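Side-chain contacts in tryptophan decarboxylase 1 (Oryza sativa subsp. japonica, PDB 6KHO), which catalyses the pyridoxal-phosphate-dependent decarboxylation of L-tryptophan to tryptamine and of 5-hydroxy-L-tryptophan to serotonin: residues Glu139-Ala142 against Leu143-Ala147; Ala252-Ala255 against Asp256-Ala259; Leu387-Trp390 against Met391-Thr395. One frame throughout, in Å; residues are numbered along the deposited sequence.

All three contacts are local, each lying within one helix, so none closes a loop of the chain and none nests in or crosses another; they follow in series. Contact 1 comes first, on helix 133-149, beside strands 168-172 and 339-343 of the seven-stranded mixed sheet. Contact 2 lies at the C-terminal end of helix 246-258, against strand 205-210 of the same sheet, its centre about 39 Å from that of contact 1. Contact 3 occupies the start of the long helix 386-420. Its centre is about 10 Å from that of contact 1, which it touches through W145, W390 and M393, and both meet the second subunit of the homodimer.

Contact 1: residues Glu139-Ala142 against Leu143-Ala147; sequences EVLA and LDWLA
L141 overlaps the indole of W145 one helical turn further on, laying its branch point over the pyrrole half of the ring. CG sits 4.1 Å from the centroid of the five-membered ring of W145 and 27° off the ring normal, a CH-pi contact displaced toward the rim. The CD1 methyl of L141 hangs past the rim on that side, 3.4 Å from W145 NE1. The two first torsions differ: CG of L141 stands anti to its own nitrogen (chi1 178°), which sends the leucine forward along the helix, while CG of W145 is folded beside its nitrogen (chi1 -78°), which brings the indole back to meet it. That same fold places W145 CG 3.5 Å from L141 O, the carbonyl that accepts W145 N at 2.9 Å. With the leucine on its face, the indole is also held through NE1, which donates to the backbone oxygen of R67 of the second subunit.

Two residues earlier, E139 and L143 lie side by side and point the same way. E139 CG meets L143 CD1 at 4.0 Å, so the glutamate contributes its aliphatic stem while its buried carboxylate goes on to other partners: OE1 forms a salt bridge with R382, and OE2 accepts the backbone N-H of I171. The more open D144 ties OD1 to Q148.

Helix 133-149 thus shows two faces here. E139, L143 and L146 pack on strands 168-172 and 339-343 of the large sheet, with L143 O accepting the hydroxyl of Y342, whereas A142 and W145 rest against helix 386-420, where W145 meets the ring of W390.

Contact 2: residues Ala252-Ala255 against Asp256-Ala259; sequences AMQA and DADA
The backbone runs as regular alpha-helix from A252 to D258 and leaves helical angles at A259 (phi -91°, psi 6°), where the last bond, A259 N to A255 O, is weak at 3.1 Å. D256 and D258 both carry CG beside their own nitrogen, which turns each carboxylate back over the preceding turn. D256 CG therefore lies 3.5 Å from A252 O, the carbonyl that accepts D256 N. A water bridges the two residues, donating to A252 O at 2.7 Å and, more weakly, to D256 OD1 at 2.8 Å. The other carboxylate oxygen, OD2, forms a salt bridge with R232 and accepts the hydroxyl of Y208, an arrangement that probably offsets the charge of this buried aspartate and limits its rotation.

On the solvent side, D258 reaches back to Q254. The carboxylate carbon CG approaches Q254 O to 3.2 Å, next to the firm backbone bond from D258 N to that same oxygen (2.8 Å). Q254 sets its CG anti to its nitrogen (chi1 -168°), which carries it forward to 3.8 Å from D258 OD2.

This is the C-terminal end of helix 246-258. Its inner side rests on strand 205-210 of the large sheet, where M253 packs on Y208 and D256 on A206, while M253, Q254 and A257 gather round F291 of the loop between helix 281-289 and strand 294-298.

Contact 3: residues Leu387-Trp390 against Met391-Thr395; sequences LKLW and MVMRT
W390 swings CG anti to its nitrogen (chi1 167°), and R394 does the same with its own CG (chi1 180°), so the indole and the arginine stem run side by side in the same direction. The pair is an i to i+4 CH-pi contact at the start of the long helix 386-420 of this group II decarboxylase. R394 CB stands over one face of the indole, 4.0 Å from the centroid of the five-membered ring of W390 and 21° off its normal. R394 CG runs on past the rim of the benzene half, 3.9 Å from W390 CZ2. The guanidinium does not stack, its plane turned steeply from that of the ring; it leads away, and NE forms a salt bridge with E83 of the second subunit.

M391 crosses the indole on its benzene side, CG lying 3.6 Å from W390 CE3. The extended chain of M391 carries its CE alongside L387, 4.1 Å from L387 CD1. M393 instead curls its CE back to 4.0 Å from L389 CG.

L387 and M391 face helix 110-122 through I118, and M393 leans on W145 of helix 133-149. K388 NZ forms a salt bridge with D116 of helix 110-122. Toward the next turn, M391 O accepts two bonds from T395, from N at 3.0 Å and from the hydroxyl OG1 at 2.8 Å.

Contact 1: residues Glu139-Ala142 against Leu143-Ala147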
ATOM      1  N   GLU A 139       9.365 -12.110   5.566  1.00 21.58           N
ATOM      2  CA  GLU A 139       8.441 -12.073   4.438  1.00 23.09           C
ATOM      3  C   GLU A 139       8.695 -13.245   3.500  1.00 25.65           C
ATOM      4  O   GLU A 139       7.753 -13.914   3.053  1.00 23.24           O
ATOM      5  CB  GLU A 139       8.568 -10.751   3.692  1.00 24.79           C
ATOM      6  CG  GLU A 139       7.625 -10.647   2.498  1.00 27.22           C
ATOM      7  CD  GLU A 139       7.353  -9.205   2.099  1.00 30.68           C
ATOM      8  OE1 GLU A 139       7.432  -8.303   2.980  1.00 28.62           O
ATOM      9  OE2 GLU A 139       7.093  -8.973   0.895  1.00 28.85           O
ATOM     10  N   VAL A 140       9.965 -13.516   3.196  1.00 25.18           N
ATOM     11  CA  VAL A 140      10.284 -14.659   2.340  1.00 26.07           C
ATOM     12  C   VAL A 140       9.830 -15.962   2.997  1.00 25.84           C
ATOM     13  O   VAL A 140       9.267 -16.843   2.344  1.00 27.04           O
ATOM     14  CB  VAL A 140      11.789 -14.674   2.019  1.00 26.61           C
ATOM     15  CG1 VAL A 140      12.166 -15.990   1.350  1.00 29.46           C
ATOM     16  CG2 VAL A 140      12.140 -13.480   1.109  1.00 28.70           C
ATOM     17  N   LEU A 141      10.053 -16.099   4.305  1.00 24.55           N
ATOM     18  CA  LEU A 141       9.665 -17.334   4.982  1.00 28.58           C
ATOM     19  C   LEU A 141       8.149 -17.508   4.999  1.00 28.12           C
ATOM     20  O   LEU A 141       7.645 -18.608   4.747  1.00 27.87           O
ATOM     21  CB  LEU A 141      10.230 -17.344   6.408  1.00 27.93           C
ATOM     22  CG  LEU A 141       9.896 -18.534   7.309  1.00 32.92           C
ATOM     23  CD1 LEU A 141      10.611 -19.764   6.820  1.00 33.96           C
ATOM     24  CD2 LEU A 141      10.320 -18.238   8.733  1.00 36.70           C
ATOM     25  N   ALA A 142       7.405 -16.435   5.293  1.00 24.20           N
ATOM     26  CA  ALA A 142       5.945 -16.528   5.289  1.00 25.58           C
ATOM     27  C   ALA A 142       5.424 -16.892   3.903  1.00 25.11           C
ATOM     28  O   ALA A 142       4.507 -17.710   3.769  1.00 25.62           O
ATOM     29  CB  ALA A 142       5.317 -15.207   5.760  1.00 22.13           C
ATOM     30  N   LEU A 143       5.996 -16.299   2.861  1.00 24.02           N
ATOM     31  CA  LEU A 143       5.575 -16.649   1.506  1.00 25.29           C
ATOM     32  C   LEU A 143       5.835 -18.120   1.215  1.00 25.80           C
ATOM     33  O   LEU A 143       4.999 -18.805   0.610  1.00 25.18           O
ATOM     34  CB  LEU A 143       6.305 -15.773   0.492  1.00 25.11           C
ATOM     35  CG  LEU A 143       5.807 -14.332   0.404  1.00 29.49           C
ATOM     36  CD1 LEU A 143       6.875 -13.447  -0.219  1.00 26.32           C
ATOM     37  CD2 LEU A 143       4.486 -14.290  -0.391  1.00 25.85           C
ATOM     38  N   ASP A 144       7.000 -18.612   1.625  1.00 27.61           N
ATOM     39  CA  ASP A 144       7.345 -20.012   1.413  1.00 28.03           C
ATOM     40  C   ASP A 144       6.399 -20.942   2.164  1.00 30.04           C
ATOM     41  O   ASP A 144       5.946 -21.952   1.614  1.00 26.55           O
ATOM     42  CB  ASP A 144       8.788 -20.248   1.843  1.00 29.57           C
ATOM     43  CG  ASP A 144       9.345 -21.526   1.282  1.00 40.90           C
ATOM     44  OD1 ASP A 144       9.185 -22.587   1.926  1.00 41.96           O
ATOM     45  OD2 ASP A 144       9.913 -21.468   0.180  1.00 48.51           O
ATOM     46  N   TRP A 145       6.112 -20.634   3.437  1.00 25.45           N
ATOM     47  CA  TRP A 145       5.164 -21.441   4.198  1.00 25.92           C
ATOM     48  C   TRP A 145       3.806 -21.489   3.513  1.00 26.62           C
ATOM     49  O   TRP A 145       3.189 -22.554   3.416  1.00 29.21           O
ATOM     50  CB  TRP A 145       4.987 -20.881   5.612  1.00 24.89           C
ATOM     51  CG  TRP A 145       6.068 -21.179   6.603  1.00 28.77           C
ATOM     52  CD1 TRP A 145       7.333 -21.646   6.359  1.00 28.56           C
ATOM     53  CD2 TRP A 145       5.972 -20.997   8.022  1.00 26.15           C
ATOM     54  NE1 TRP A 145       8.025 -21.766   7.548  1.00 27.38           N
ATOM     55  CE2 TRP A 145       7.208 -21.378   8.580  1.00 28.27           C
ATOM     56  CE3 TRP A 145       4.954 -20.555   8.872  1.00 24.48           C
ATOM     57  CZ2 TRP A 145       7.451 -21.326   9.958  1.00 28.58           C
ATOM     58  CZ3 TRP A 145       5.191 -20.508  10.233  1.00 27.16           C
ATOM     59  CH2 TRP A 145       6.434 -20.887  10.763  1.00 27.62           C
ATOM     60  N   LEU A 146       3.296 -20.329   3.086  1.00 24.19           N
ATOM     61  CA  LEU A 146       1.995 -20.297   2.410  1.00 26.76           C
ATOM     62  C   LEU A 146       2.030 -21.076   1.094  1.00 28.23           C
ATOM     63  O   LEU A 146       1.070 -21.783   0.750  1.00 26.62           O
ATOM     64  CB  LEU A 146       1.573 -18.846   2.156  1.00 23.04           C
ATOM     65  CG  LEU A 146       0.273 -18.653   1.358  1.00 26.10           C
ATOM     66  CD1 LEU A 146      -0.921 -19.315   2.070  1.00 24.52           C
ATOM     67  CD2 LEU A 146       0.014 -17.159   1.141  1.00 27.97           C
ATOM     68  N   ALA A 147       3.127 -20.952   0.343  1.00 27.81           N
ATOM     69  CA  ALA A 147       3.269 -21.737  -0.879  1.00 27.63           C
ATOM     70  C   ALA A 147       3.227 -23.233  -0.579  1.00 30.13           C
ATOM     71  O   ALA A 147       2.688 -24.018  -1.370  1.00 30.41           O
ATOM     72  CB  ALA A 147       4.564 -21.358  -1.601  1.00 28.18           C
TER

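Contact 2: residues Ala252-Ala255 against Asp256-Ala259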
ATOM      1  N   ALA A 252     -10.010 -15.347 -30.072  1.00 37.44           N
ATOM      2  CA  ALA A 252      -9.709 -13.925 -29.925  1.00 35.66           C
ATOM      3  C   ALA A 252      -8.222 -13.642 -30.115  1.00 36.05           C
ATOM      4  O   ALA A 252      -7.844 -12.677 -30.790  1.00 37.14           O
ATOM      5  CB  ALA A 252     -10.165 -13.425 -28.548  1.00 39.58           C
ATOM      6  N   MET A 253      -7.360 -14.461 -29.503  1.00 37.57           N
ATOM      7  CA  MET A 253      -5.922 -14.217 -29.585  1.00 34.96           C
ATOM      8  C   MET A 253      -5.397 -14.481 -30.994  1.00 38.08           C
ATOM      9  O   MET A 253      -4.536 -13.742 -31.491  1.00 36.61           O
ATOM     10  CB  MET A 253      -5.178 -15.090 -28.574  1.00 36.12           C
ATOM     11  CG  MET A 253      -5.481 -14.774 -27.103  1.00 34.51           C
ATOM     12  SD  MET A 253      -4.156 -15.400 -26.059  1.00 41.65           S
ATOM     13  CE  MET A 253      -4.731 -16.948 -25.692  1.00 34.27           C
ATOM     14  N   GLN A 254      -5.890 -15.543 -31.639  1.00 36.90           N
ATOM     15  CA  GLN A 254      -5.483 -15.842 -33.014  1.00 40.06           C
ATOM     16  C   GLN A 254      -5.897 -14.717 -33.962  1.00 39.15           C
ATOM     17  O   GLN A 254      -5.106 -14.267 -34.804  1.00 39.05           O
ATOM     18  CB  GLN A 254      -6.081 -17.184 -33.454  1.00 38.54           C
ATOM     19  CG  GLN A 254      -5.498 -17.750 -34.762  1.00 40.25           C
ATOM     20  CD  GLN A 254      -3.991 -17.897 -34.714  1.00 39.44           C
ATOM     21  OE1 GLN A 254      -3.253 -17.045 -35.217  1.00 41.43           O
ATOM     22  NE2 GLN A 254      -3.525 -18.978 -34.107  1.00 39.75           N
ATOM     23  N   ALA A 255      -7.138 -14.240 -33.830  1.00 38.68           N
ATOM     24  CA  ALA A 255      -7.595 -13.141 -34.673  1.00 40.49           C
ATOM     25  C   ALA A 255      -6.700 -11.919 -34.520  1.00 42.89           C
ATOM     26  O   ALA A 255      -6.386 -11.243 -35.509  1.00 39.58           O
ATOM     27  CB  ALA A 255      -9.045 -12.792 -34.338  1.00 39.63           C
ATOM     28  N   ASP A 256      -6.275 -11.617 -33.289  1.00 39.47           N
ATOM     29  CA  ASP A 256      -5.365 -10.494 -33.076  1.00 39.83           C
ATOM     30  C   ASP A 256      -4.009 -10.751 -33.725  1.00 38.61           C
ATOM     31  O   ASP A 256      -3.431  -9.854 -34.356  1.00 36.23           O
ATOM     32  CB  ASP A 256      -5.197 -10.225 -31.576  1.00 36.93           C
ATOM     33  CG  ASP A 256      -6.382  -9.484 -30.976  1.00 42.86           C
ATOM     34  OD1 ASP A 256      -7.224  -8.983 -31.755  1.00 42.43           O
ATOM     35  OD2 ASP A 256      -6.477  -9.401 -29.729  1.00 39.15           O
ATOM     36  N   ALA A 257      -3.473 -11.962 -33.555  1.00 36.91           N
ATOM     37  CA  ALA A 257      -2.188 -12.290 -34.164  1.00 39.93           C
ATOM     38  C   ALA A 257      -2.262 -12.172 -35.682  1.00 39.79           C
ATOM     39  O   ALA A 257      -1.332 -11.664 -36.322  1.00 38.89           O
ATOM     40  CB  ALA A 257      -1.753 -13.702 -33.759  1.00 37.86           C
ATOM     41  N   ASP A 258      -3.371 -12.620 -36.269  1.00 38.25           N
ATOM     42  CA  ASP A 258      -3.541 -12.516 -37.713  1.00 43.47           C
ATOM     43  C   ASP A 258      -3.657 -11.073 -38.180  1.00 43.42           C
ATOM     44  O   ASP A 258      -3.342 -10.789 -39.342  1.00 46.32           O
ATOM     45  CB  ASP A 258      -4.763 -13.316 -38.153  1.00 38.19           C
ATOM     46  CG  ASP A 258      -4.569 -14.801 -37.964  1.00 39.86           C
ATOM     47  OD1 ASP A 258      -3.400 -15.221 -37.857  1.00 44.50           O
ATOM     48  OD2 ASP A 258      -5.573 -15.550 -37.916  1.00 47.41           O
ATOM     49  N   ALA A 259      -4.075 -10.154 -37.310  1.00 41.62           N
ATOM     50  CA  ALA A 259      -4.217  -8.755 -37.683  1.00 37.49           C
ATOM     51  C   ALA A 259      -2.959  -7.945 -37.426  1.00 42.41           C
ATOM     52  O   ALA A 259      -2.982  -6.720 -37.593  1.00 43.15           O
ATOM     53  CB  ALA A 259      -5.397  -8.120 -36.945  1.00 42.69           C
TER
HETATM   54  O   HOH W   1      -9.479 -10.542 -31.259  1.00 47.20           O

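Contact 3: residues Leu387-Trp390 against Met391-Thr395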
ATOM      1  N   LEU A 387       5.144 -10.109   9.156  1.00 24.07           N
ATOM      2  CA  LEU A 387       5.007 -10.499  10.553  1.00 26.58           C
ATOM      3  C   LEU A 387       3.613 -11.049  10.842  1.00 28.04           C
ATOM      4  O   LEU A 387       3.473 -12.125  11.440  1.00 24.54           O
ATOM      5  CB  LEU A 387       5.334  -9.310  11.463  1.00 23.67           C
ATOM      6  CG  LEU A 387       5.373  -9.621  12.962  1.00 26.49           C
ATOM      7  CD1 LEU A 387       6.424 -10.684  13.265  1.00 27.14           C
ATOM      8  CD2 LEU A 387       5.658  -8.361  13.767  1.00 25.26           C
ATOM      9  N   LYS A 388       2.563 -10.332  10.425  1.00 22.88           N
ATOM     10  CA  LYS A 388       1.218 -10.794  10.761  1.00 25.76           C
ATOM     11  C   LYS A 388       0.888 -12.099  10.048  1.00 26.25           C
ATOM     12  O   LYS A 388       0.225 -12.970  10.622  1.00 26.05           O
ATOM     13  CB  LYS A 388       0.173  -9.723  10.438  1.00 26.04           C
ATOM     14  CG  LYS A 388       0.030  -9.379   8.961  1.00 25.56           C
ATOM     15  CD  LYS A 388      -0.997  -8.268   8.778  1.00 29.38           C
ATOM     16  CE  LYS A 388      -0.851  -7.597   7.416  1.00 29.28           C
ATOM     17  NZ  LYS A 388      -1.855  -6.495   7.250  1.00 30.57           N
ATOM     18  N   LEU A 389       1.357 -12.262   8.804  1.00 24.36           N
ATOM     19  CA  LEU A 389       1.087 -13.505   8.084  1.00 25.38           C
ATOM     20  C   LEU A 389       1.792 -14.692   8.746  1.00 25.47           C
ATOM     21  O   LEU A 389       1.197 -15.766   8.905  1.00 23.03           O
ATOM     22  CB  LEU A 389       1.517 -13.368   6.623  1.00 23.86           C
ATOM     23  CG  LEU A 389       1.137 -14.552   5.741  1.00 28.69           C
ATOM     24  CD1 LEU A 389      -0.338 -14.926   5.921  1.00 27.62           C
ATOM     25  CD2 LEU A 389       1.476 -14.264   4.259  1.00 27.24           C
ATOM     26  N   TRP A 390       3.054 -14.511   9.147  1.00 25.47           N
ATOM     27  CA  TRP A 390       3.756 -15.566   9.883  1.00 25.41           C
ATOM     28  C   TRP A 390       3.074 -15.855  11.221  1.00 25.57           C
ATOM     29  O   TRP A 390       2.912 -17.018  11.608  1.00 25.89           O
ATOM     30  CB  TRP A 390       5.218 -15.168  10.093  1.00 25.03           C
ATOM     31  CG  TRP A 390       5.941 -16.026  11.092  1.00 26.32           C
ATOM     32  CD1 TRP A 390       6.412 -17.294  10.900  1.00 25.92           C
ATOM     33  CD2 TRP A 390       6.258 -15.679  12.451  1.00 26.15           C
ATOM     34  NE1 TRP A 390       6.996 -17.762  12.058  1.00 30.55           N
ATOM     35  CE2 TRP A 390       6.913 -16.792  13.025  1.00 25.63           C
ATOM     36  CE3 TRP A 390       6.033 -14.544  13.242  1.00 24.45           C
ATOM     37  CZ2 TRP A 390       7.374 -16.794  14.346  1.00 26.25           C
ATOM     38  CZ3 TRP A 390       6.504 -14.541  14.561  1.00 27.63           C
ATOM     39  CH2 TRP A 390       7.163 -15.667  15.096  1.00 28.16           C
ATOM     40  N   MET A 391       2.642 -14.814  11.929  1.00 24.97           N
ATOM     41  CA  MET A 391       2.020 -15.034  13.236  1.00 26.86           C
ATOM     42  C   MET A 391       0.729 -15.838  13.121  1.00 29.69           C
ATOM     43  O   MET A 391       0.410 -16.644  14.004  1.00 26.34           O
ATOM     44  CB  MET A 391       1.751 -13.700  13.908  1.00 25.39           C
ATOM     45  CG  MET A 391       2.984 -13.112  14.558  1.00 22.82           C
ATOM     46  SD  MET A 391       2.505 -11.940  15.839  1.00 31.40           S
ATOM     47  CE  MET A 391       4.117 -11.575  16.529  1.00 31.89           C
ATOM     48  N   VAL A 392      -0.037 -15.616  12.054  1.00 26.91           N
ATOM     49  CA  VAL A 392      -1.265 -16.381  11.847  1.00 28.30           C
ATOM     50  C   VAL A 392      -0.937 -17.860  11.646  1.00 29.69           C
ATOM     51  O   VAL A 392      -1.524 -18.737  12.296  1.00 28.91           O
ATOM     52  CB  VAL A 392      -2.056 -15.805  10.653  1.00 28.76           C
ATOM     53  CG1 VAL A 392      -3.093 -16.811  10.158  1.00 30.36           C
ATOM     54  CG2 VAL A 392      -2.716 -14.492  11.051  1.00 25.37           C
ATOM     55  N   MET A 393       0.001 -18.156  10.743  1.00 24.99           N
ATOM     56  CA  MET A 393       0.366 -19.548  10.486  1.00 28.63           C
ATOM     57  C   MET A 393       1.062 -20.178  11.688  1.00 27.09           C
ATOM     58  O   MET A 393       0.790 -21.337  12.029  1.00 26.40           O
ATOM     59  CB  MET A 393       1.267 -19.646   9.250  1.00 25.87           C
ATOM     60  CG  MET A 393       0.530 -19.512   7.915  1.00 29.05           C
ATOM     61  SD  MET A 393       1.617 -19.557   6.460  1.00 28.66           S
ATOM     62  CE  MET A 393       2.622 -18.084   6.706  1.00 24.76           C
ATOM     63  N   ARG A 394       1.964 -19.436  12.343  1.00 27.46           N
ATOM     64  CA  ARG A 394       2.724 -19.993  13.464  1.00 29.77           C
ATOM     65  C   ARG A 394       1.828 -20.278  14.666  1.00 28.02           C
ATOM     66  O   ARG A 394       2.026 -21.273  15.370  1.00 31.13           O
ATOM     67  CB  ARG A 394       3.861 -19.045  13.869  1.00 27.46           C
ATOM     68  CG  ARG A 394       4.730 -19.532  15.062  1.00 27.48           C
ATOM     69  CD  ARG A 394       5.357 -20.878  14.699  1.00 34.00           C
ATOM     70  NE  ARG A 394       6.369 -21.375  15.633  1.00 33.04           N
ATOM     71  CZ  ARG A 394       6.231 -22.489  16.339  1.00 34.42           C
ATOM     72  NH1 ARG A 394       5.109 -23.184  16.242  1.00 38.48           N
ATOM     73  NH2 ARG A 394       7.199 -22.899  17.150  1.00 33.83           N
ATOM     74  N   THR A 395       0.841 -19.421  14.929  1.00 26.46           N
ATOM     75  CA  THR A 395       0.032 -19.602  16.132  1.00 29.20           C
ATOM     76  C   THR A 395      -1.071 -20.638  15.913  1.00 30.67           C
ATOM     77  O   THR A 395      -1.293 -21.501  16.770  1.00 30.36           O
ATOM     78  CB  THR A 395      -0.562 -18.257  16.580  1.00 29.94           C
ATOM     79  OG1 THR A 395       0.482 -17.279  16.692  1.00 26.46           O
ATOM     80  CG2 THR A 395      -1.266 -18.387  17.945  1.00 28.20           C
TER